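Local coordinates for protein Endonuclease/exonuclease/phosphatase (Beutenbergia cavernae DSM 12333, PDB 4RUW) that is a member of the endonuclease/exonuclease/phosphatase family with a DNase I-like fold, joined to a C-terminal Ig-like domain and carrying a bound zinc ion, at residues A198-T203 and D235-T240; D212-L217 and N252-W257. All blocks are in the same frame, centred on the assembly; numbering follows the deposited sequence.

Contact 1 (A198-T203 and D235-T240); sequences ATHLST and DLNIWT
Asn237 ND2 donates a hydrogen bond of 2.9 Å to Leu201 O and a second one, of 3.0 Å, to a water. The site lies at the ends of the parallel strands 192-200 and 230-233, in one of the two mixed sheets of the DNase I-like fold. The first bond is nearly straight, 166° at the hydrogen. Leu201 O lies in the plane of the Asn237 amide, but ND2 stands tilted from the carbonyl plane of Leu201. The same water is hydrogen-bonded to His200 NE2 at the edge of the imidazole, so it links this ring to the amide. Leu201 N gives a 3.0 Å bond to Asp235 O. Asp235 O also takes a CA-H...O contact from His200 CA.

The His200 ring lies alongside the Asp235 side chain, the planes of ring and carboxylate 15° apart. In both residues CG is anti to the backbone N, and both side chains run the same way from the sheet. Asp235 CB makes a CH-pi contact over one ring face, 4.1 Å from the His200 centroid. The carboxylate is held at both oxygens: Asp235 OD2 is hydrogen-bonded to Asn62 ND2, and OD1 takes a weak bond from Asn237 N. Leu236 CD2 reaches back to lie 3.8 Å from Thr199 CG2 and 4.1 Å from Leu201 CG.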
ATOM      1  N   ALA A 198      -6.300   5.340  -5.162  1.00 11.43           N
ATOM      2  CA  ALA A 198      -5.139   5.087  -6.019  1.00 11.24           C
ATOM      3  C   ALA A 198      -4.213   6.287  -5.968  1.00 10.97           C
ATOM      4  O   ALA A 198      -4.654   7.416  -6.211  1.00 12.04           O
ATOM      5  CB  ALA A 198      -5.602   4.875  -7.446  1.00 12.97           C
ATOM      6  N   THR A 199      -2.933   6.081  -5.674  1.00 11.15           N
ATOM      7  CA  THR A 199      -2.027   7.213  -5.674  1.00 11.33           C
ATOM      8  C   THR A 199      -0.594   6.802  -5.985  1.00 10.76           C
ATOM      9  O   THR A 199      -0.297   5.621  -6.234  1.00 11.26           O
ATOM     10  CB  THR A 199      -2.128   8.023  -4.348  1.00 13.00           C
ATOM     11  OG1 THR A 199      -1.520   9.312  -4.515  1.00 13.32           O
ATOM     12  CG2 THR A 199      -1.451   7.298  -3.207  1.00 14.11           C
ATOM     13  N   HIS A 200       0.278   7.804  -5.977  1.00 11.51           N
ATOM     14  CA  HIS A 200       1.684   7.677  -6.332  1.00 11.14           C
ATOM     15  C   HIS A 200       2.324   8.917  -5.696  1.00 10.96           C
ATOM     16  O   HIS A 200       1.961  10.051  -6.028  1.00 11.84           O
ATOM     17  CB  HIS A 200       1.817   7.663  -7.865  1.00 11.48           C
ATOM     18  CG  HIS A 200       3.212   7.495  -8.381  1.00 11.99           C
ATOM     19  ND1 HIS A 200       3.477   7.436  -9.729  1.00 13.59           N
ATOM     20  CD2 HIS A 200       4.406   7.377  -7.753  1.00 12.73           C
ATOM     21  CE1 HIS A 200       4.777   7.293  -9.913  1.00 13.27           C
ATOM     22  NE2 HIS A 200       5.364   7.265  -8.734  1.00 13.52           N
ATOM     23  N   LEU A 201       3.212   8.714  -4.727  1.00 11.21           N
ATOM     24  CA  LEU A 201       3.803   9.838  -4.001  1.00 11.30           C
ATOM     25  C   LEU A 201       5.147  10.251  -4.593  1.00 11.03           C
ATOM     26  O   LEU A 201       5.719   9.514  -5.404  1.00 12.24           O
ATOM     27  CB  LEU A 201       3.982   9.486  -2.520  1.00 11.97           C
ATOM     28  CG  LEU A 201       2.732   8.999  -1.789  1.00 12.92           C
ATOM     29  CD1 LEU A 201       3.050   8.800  -0.329  1.00 15.00           C
ATOM     30  CD2 LEU A 201       1.542   9.935  -1.982  1.00 13.63           C
ATOM     31  N   SER A 202       5.670  11.397  -4.167  1.00 12.02           N
ATOM     32  CA  SER A 202       6.992  11.815  -4.610  1.00 12.11           C
ATOM     33  C   SER A 202       8.055  10.788  -4.246  1.00 12.54           C
ATOM     34  O   SER A 202       7.901  10.021  -3.301  1.00 13.21           O
ATOM     35  CB  SER A 202       7.378  13.138  -3.962  1.00 13.79           C
ATOM     36  OG  SER A 202       6.580  14.205  -4.421  1.00 14.08           O
ATOM     37  N   THR A 203       9.145  10.802  -4.998  1.00 13.68           N
ATOM     38  CA  THR A 203      10.320  10.008  -4.666  1.00 15.03           C
ATOM     39  C   THR A 203      11.058  10.653  -3.500  1.00 15.33           C
ATOM     40  O   THR A 203      10.993  11.865  -3.320  1.00 17.85           O
ATOM     41  CB  THR A 203      11.284   9.934  -5.854  1.00 16.86           C
ATOM     42  OG1 THR A 203      11.767  11.250  -6.153  1.00 20.61           O
ATOM     43  CG2 THR A 203      10.583   9.345  -7.066  1.00 18.94           C
ATOM     44  N   ASP A 235       2.218   3.269  -5.768  1.00 11.93           N
ATOM     45  CA  ASP A 235       3.637   3.446  -5.542  1.00 11.54           C
ATOM     46  C   ASP A 235       3.806   4.571  -4.525  1.00 11.56           C
ATOM     47  O   ASP A 235       3.793   5.755  -4.869  1.00 12.55           O
ATOM     48  CB  ASP A 235       4.287   3.800  -6.881  1.00 12.65           C
ATOM     49  CG  ASP A 235       5.790   3.981  -6.794  1.00 12.53           C
ATOM     50  OD1 ASP A 235       6.363   3.944  -5.681  1.00 13.67           O
ATOM     51  OD2 ASP A 235       6.405   4.178  -7.875  1.00 13.73           O
ATOM     52  N   LEU A 236       3.938   4.194  -3.259  1.00 12.15           N
ATOM     53  CA  LEU A 236       4.092   5.190  -2.212  1.00 12.06           C
ATOM     54  C   LEU A 236       5.521   5.703  -2.114  1.00 11.90           C
ATOM     55  O   LEU A 236       5.778   6.692  -1.429  1.00 12.86           O
ATOM     56  CB  LEU A 236       3.618   4.651  -0.864  1.00 13.61           C
ATOM     57  CG  LEU A 236       2.165   4.173  -0.833  1.00 15.16           C
ATOM     58  CD1 LEU A 236       1.778   3.760   0.572  1.00 16.88           C
ATOM     59  CD2 LEU A 236       1.204   5.231  -1.386  1.00 17.24           C
ATOM     60  N   ASN A 237       6.451   5.026  -2.794  1.00 12.02           N
ATOM     61  CA  ASN A 237       7.834   5.499  -2.864  1.00 12.38           C
ATOM     62  C   ASN A 237       8.531   5.573  -1.508  1.00 11.99           C
ATOM     63  O   ASN A 237       9.492   6.328  -1.334  1.00 13.19           O
ATOM     64  CB  ASN A 237       7.918   6.854  -3.583  1.00 13.54           C
ATOM     65  CG  ASN A 237       8.319   6.721  -5.032  1.00 13.29           C
ATOM     66  OD1 ASN A 237       9.199   5.927  -5.373  1.00 14.90           O
ATOM     67  ND2 ASN A 237       7.688   7.507  -5.900  1.00 13.49           N
ATOM     68  N   ILE A 238       8.036   4.793  -0.550  1.00 11.89           N
ATOM     69  CA  ILE A 238       8.658   4.698   0.763  1.00 12.20           C
ATOM     70  C   ILE A 238       8.865   3.238   1.110  1.00 11.54           C
ATOM     71  O   ILE A 238       8.025   2.399   0.784  1.00 12.10           O
ATOM     72  CB  ILE A 238       7.805   5.398   1.869  1.00 13.54           C
ATOM     73  CG1 ILE A 238       6.416   4.755   2.005  1.00 14.27           C
ATOM     74  CG2 ILE A 238       7.711   6.886   1.593  1.00 15.21           C
ATOM     75  CD1 ILE A 238       5.603   5.315   3.172  1.00 17.23           C
ATOM     76  N   TRP A 239       9.987   2.933   1.753  1.00 11.85           N
ATOM     77  CA  TRP A 239      10.137   1.650   2.420  1.00 11.49           C
ATOM     78  C   TRP A 239       9.277   1.657   3.682  1.00 11.87           C
ATOM     79  O   TRP A 239       8.733   2.693   4.073  1.00 12.75           O
ATOM     80  CB  TRP A 239      11.566   1.433   2.878  1.00 12.26           C
ATOM     81  CG  TRP A 239      12.642   1.394   1.845  1.00 12.76           C
ATOM     82  CD1 TRP A 239      12.546   1.627   0.497  1.00 13.06           C
ATOM     83  CD2 TRP A 239      14.006   1.074   2.108  1.00 12.80           C
ATOM     84  NE1 TRP A 239      13.793   1.472  -0.089  1.00 13.60           N
ATOM     85  CE2 TRP A 239      14.700   1.135   0.885  1.00 13.83           C
ATOM     86  CE3 TRP A 239      14.711   0.751   3.274  1.00 14.31           C
ATOM     87  CZ2 TRP A 239      16.067   0.883   0.792  1.00 14.75           C
ATOM     88  CZ3 TRP A 239      16.057   0.502   3.187  1.00 14.68           C
ATOM     89  CH2 TRP A 239      16.728   0.571   1.955  1.00 15.31           C
ATOM     90  N   THR A 240       9.188   0.517   4.356  1.00 11.84           N
ATOM     91  CA  THR A 240       8.506   0.489   5.642  1.00 12.08           C
ATOM     92  C   THR A 240       9.375   1.014   6.783  1.00 11.96           C
ATOM     93  O   THR A 240       8.842   1.401   7.829  1.00 12.88           O
ATOM     94  CB  THR A 240       8.000  -0.912   6.009  1.00 12.81           C
ATOM     95  OG1 THR A 240       9.107  -1.814   6.021  1.00 13.29           O
ATOM     96  CG2 THR A 240       6.956  -1.390   5.013  1.00 13.58           C
TER
HETATM   97  O   HOH W   1       8.233   7.448  -8.880  1.00 20.14           O

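Contact 2 (D212-L217 and N252-W257); sequences DQKEQL and NLMQSW
Leu217 CD2 packs against Met254, a selenomethionine in this model, 3.5 Å from its CB. The two helices are nearly parallel, 2° apart, their axes 10.8 Å from each other at closest approach. Met254 reaches from its helix to Gln213, Lys214 and Leu217 of the other. Its CG is anti to the carbonyl carbon (chi1 -77°), and the chain runs extended to SE before bending at chi3. This puts Met254 SE 3.8 Å from Lys214 N and turns the terminal methyl to Gln213. There Met254 CE meets Gln213 OE1 at 3.5 Å, while Gln213 NE2 is hydrogen-bonded to Ser202 O.

Lys214 crosses Met254 at about a right angle, with the two CG atoms 3.9 Å apart. Its chain then bends at chi3 (60°), and Lys214 CE passes 4.0 Å from Leu253 CD2. The ammonium group makes a hydrogen bond with Gln250 and a salt bridge with Glu211. Trp257 turns its six-membered ring toward the other helix. Lys214 O sits at the edge of the indole, 3.5 Å from Trp257 CZ3, and Lys214 CB lies near Trp257 CH2. No hydrogen bond joins the segments. Helix 207-222 is the beta-alpha-beta crossover helix between the parallel strands 192-200 and 230-233 of the DNase I-like domain. Helix 251-260 packs beside it, and its Gln255 touches Tyr297 and Phe299 of strand 296-300.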
ATOM      1  N   ASP A 212       7.770  16.525   1.597  1.00 12.35           N
ATOM      2  CA  ASP A 212       6.595  16.472   0.736  1.00 11.85           C
ATOM      3  C   ASP A 212       5.886  15.119   0.815  1.00 12.16           C
ATOM      4  O   ASP A 212       4.658  15.092   0.864  1.00 12.58           O
ATOM      5  CB  ASP A 212       6.937  16.817  -0.714  1.00 13.41           C
ATOM      6  CG  ASP A 212       7.199  18.298  -0.912  1.00 14.26           C
ATOM      7  OD1 ASP A 212       6.778  19.104  -0.048  1.00 15.34           O
ATOM      8  OD2 ASP A 212       7.814  18.651  -1.935  1.00 14.67           O
ATOM      9  N   GLN A 213       6.630  14.006   0.825  1.00 11.88           N
ATOM     10  CA  GLN A 213       6.002  12.695   1.004  1.00 11.54           C
ATOM     11  C   GLN A 213       5.111  12.697   2.236  1.00 12.07           C
ATOM     12  O   GLN A 213       3.978  12.208   2.197  1.00 12.26           O
ATOM     13  CB  GLN A 213       7.047  11.595   1.174  1.00 12.60           C
ATOM     14  CG  GLN A 213       7.872  11.276  -0.050  1.00 12.88           C
ATOM     15  CD  GLN A 213       8.792  10.105   0.209  1.00 11.99           C
ATOM     16  OE1 GLN A 213       9.421  10.030   1.264  1.00 13.14           O
ATOM     17  NE2 GLN A 213       8.862   9.171  -0.739  1.00 13.25           N
ATOM     18  N   LYS A 214       5.619  13.251   3.333  1.00 11.84           N
ATOM     19  CA  LYS A 214       4.848  13.300   4.573  1.00 12.16           C
ATOM     20  C   LYS A 214       3.568  14.113   4.425  1.00 11.76           C
ATOM     21  O   LYS A 214       2.494  13.693   4.871  1.00 12.63           O
ATOM     22  CB  LYS A 214       5.703  13.869   5.706  1.00 12.85           C
ATOM     23  CG  LYS A 214       6.770  12.902   6.188  1.00 14.18           C
ATOM     24  CD  LYS A 214       7.867  13.603   6.968  1.00 18.48           C
ATOM     25  CE  LYS A 214       7.338  14.311   8.185  1.00 20.68           C
ATOM     26  NZ  LYS A 214       8.440  14.992   8.930  1.00 19.85           N
ATOM     27  N   GLU A 215       3.663  15.283   3.808  1.00 11.94           N
ATOM     28  CA  GLU A 215       2.467  16.103   3.638  1.00 12.08           C
ATOM     29  C   GLU A 215       1.463  15.466   2.682  1.00 11.38           C
ATOM     30  O   GLU A 215       0.249  15.525   2.906  1.00 12.68           O
ATOM     31  CB  GLU A 215       2.836  17.504   3.173  1.00 13.57           C
ATOM     32  CG  GLU A 215       3.642  18.271   4.216  1.00 16.27           C
ATOM     33  CD  GLU A 215       3.521  19.764   4.062  0.67 16.83           C
ATOM     34  OE1 GLU A 215       3.690  20.261   2.933  0.65 18.89           O
ATOM     35  OE2 GLU A 215       3.242  20.438   5.073  0.70 15.48           O
ATOM     36  N   GLN A 216       1.960  14.836   1.624  1.00 11.22           N
ATOM     37  CA  GLN A 216       1.101  14.121   0.690  1.00 11.49           C
ATOM     38  C   GLN A 216       0.389  12.983   1.398  1.00 11.26           C
ATOM     39  O   GLN A 216      -0.820  12.799   1.248  1.00 11.47           O
ATOM     40  CB  GLN A 216       1.936  13.579  -0.470  1.00 11.93           C
ATOM     41  CG  GLN A 216       2.560  14.664  -1.315  1.00 12.48           C
ATOM     42  CD  GLN A 216       3.593  14.150  -2.301  1.00 12.28           C
ATOM     43  OE1 GLN A 216       3.971  12.971  -2.304  1.00 12.84           O
ATOM     44  NE2 GLN A 216       4.054  15.046  -3.163  1.00 14.35           N
ATOM     45  N   LEU A 217       1.144  12.202   2.159  1.00 11.35           N
ATOM     46  CA  LEU A 217       0.559  11.066   2.850  1.00 11.75           C
ATOM     47  C   LEU A 217      -0.513  11.483   3.861  1.00 11.23           C
ATOM     48  O   LEU A 217      -1.528  10.803   4.004  1.00 12.08           O
ATOM     49  CB  LEU A 217       1.638  10.211   3.503  1.00 12.16           C
ATOM     50  CG  LEU A 217       1.151   8.936   4.195  1.00 12.10           C
ATOM     51  CD1 LEU A 217       0.482   7.964   3.219  1.00 14.03           C
ATOM     52  CD2 LEU A 217       2.300   8.276   4.912  1.00 13.32           C
ATOM     53  N   ASN A 252       9.633   5.120   9.084  1.00 12.57           N
ATOM     54  CA  ASN A 252       8.982   4.581  10.284  1.00 12.96           C
ATOM     55  C   ASN A 252       7.836   5.476  10.745  1.00 12.55           C
ATOM     56  O   ASN A 252       6.760   4.993  11.102  1.00 12.92           O
ATOM     57  CB  ASN A 252       9.974   4.370  11.428  1.00 13.88           C
ATOM     58  CG  ASN A 252      10.813   3.127  11.242  1.00 13.63           C
ATOM     59  OD1 ASN A 252      11.757   3.122  10.455  1.00 14.43           O
ATOM     60  ND2 ASN A 252      10.462   2.054  11.947  1.00 15.54           N
ATOM     61  N   LEU A 253       8.061   6.783  10.728  1.00 12.64           N
ATOM     62  CA  LEU A 253       7.032   7.734  11.101  1.00 12.73           C
ATOM     63  C   LEU A 253       5.803   7.601  10.188  1.00 12.69           C
ATOM     64  O   LEU A 253       4.675   7.456  10.656  1.00 12.35           O
ATOM     65  CB  LEU A 253       7.601   9.151  11.050  1.00 13.65           C
ATOM     66  CG  LEU A 253       6.639  10.280  11.411  1.00 14.84           C
ATOM     67  CD1 LEU A 253       6.163  10.161  12.854  1.00 16.79           C
ATOM     68  CD2 LEU A 253       7.305  11.626  11.160  1.00 16.99           C
HETATM   69  N   MSE A 254       6.019   7.616   8.878  1.00 12.62           N
HETATM   70  CA  MSE A 254       4.903   7.522   7.952  1.00 12.41           C
HETATM   71  C   MSE A 254       4.137   6.211   8.110  1.00 11.98           C
HETATM   72  O   MSE A 254       2.904   6.195   8.060  1.00 12.23           O
HETATM   73  CB  MSE A 254       5.390   7.724   6.514  1.00 12.31           C
HETATM   74  CG  MSE A 254       5.657   9.196   6.184  1.00 13.33           C
HETATM   75 SE   MSE A 254       6.058   9.568   4.315  0.60 13.62          SE
HETATM   76  CE  MSE A 254       8.002   9.369   4.386  1.00 17.18           C
ATOM     77  N   GLN A 255       4.856   5.108   8.296  1.00 12.41           N
ATOM     78  CA  GLN A 255       4.173   3.832   8.483  1.00 12.50           C
ATOM     79  C   GLN A 255       3.345   3.812   9.770  1.00 12.40           C
ATOM     80  O   GLN A 255       2.277   3.199   9.810  1.00 13.01           O
ATOM     81  CB  GLN A 255       5.161   2.664   8.426  1.00 13.70           C
ATOM     82  CG  GLN A 255       5.865   2.538   7.079  1.00 15.21           C
ATOM     83  CD  GLN A 255       5.020   1.866   6.006  1.00 14.66           C
ATOM     84  OE1 GLN A 255       4.045   1.171   6.303  1.00 16.41           O
ATOM     85  NE2 GLN A 255       5.417   2.043   4.745  1.00 16.15           N
ATOM     86  N   SER A 256       3.813   4.490  10.817  1.00 12.34           N
ATOM     87  CA  SER A 256       3.035   4.565  12.045  1.00 13.05           C
ATOM     88  C   SER A 256       1.715   5.296  11.797  1.00 12.55           C
ATOM     89  O   SER A 256       0.690   4.908  12.338  1.00 13.15           O
ATOM     90  CB  SER A 256       3.829   5.213  13.188  1.00 13.73           C
ATOM     91  OG  SER A 256       3.916   6.628  13.081  1.00 13.69           O
ATOM     92  N   TRP A 257       1.732   6.330  10.960  1.00 12.14           N
ATOM     93  CA  TRP A 257       0.502   7.057  10.640  1.00 12.72           C
ATOM     94  C   TRP A 257      -0.490   6.162   9.912  1.00 11.95           C
ATOM     95  O   TRP A 257      -1.692   6.201  10.163  1.00 13.75           O
ATOM     96  CB  TRP A 257       0.788   8.252   9.742  1.00 12.82           C
ATOM     97  CG  TRP A 257       1.634   9.326  10.323  1.00 13.50           C
ATOM     98  CD1 TRP A 257       1.993   9.493  11.627  1.00 13.45           C
ATOM     99  CD2 TRP A 257       2.243  10.394   9.595  1.00 13.16           C
ATOM    100  NE1 TRP A 257       2.786  10.616  11.755  1.00 14.43           N
ATOM    101  CE2 TRP A 257       2.951  11.184  10.521  1.00 13.55           C
ATOM    102  CE3 TRP A 257       2.242  10.771   8.249  1.00 14.04           C
ATOM    103  CZ2 TRP A 257       3.659  12.322  10.139  1.00 14.90           C
ATOM    104  CZ3 TRP A 257       2.943  11.904   7.874  1.00 15.22           C
ATOM    105  CH2 TRP A 257       3.646  12.661   8.813  1.00 15.83           C
TER

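Overall arrangement
Contact 1 is buried near the middle of the chain. Contact 2 is only partly buried, and its Lys214, Leu253 and Trp257 are partly exposed. Their centres are 10 Å apart. The chain visits the four segments alternately: strand 192-200 leads into helix 207-222, and residues 235-240 lead on toward helix 251-260. Contact 1 joins strand ends and loops through amide and backbone hydrogen bonds, whereas contact 2 joins helices through aliphatic, selenium and aromatic packing. Two glutamines of 212-217 tie them together. Besides its bond to Ser202, Gln213 NE2 is hydrogen-bonded to Asn237 O, so it holds both segments of contact 1. Gln216 NE2 probably bonds Ser202 OG.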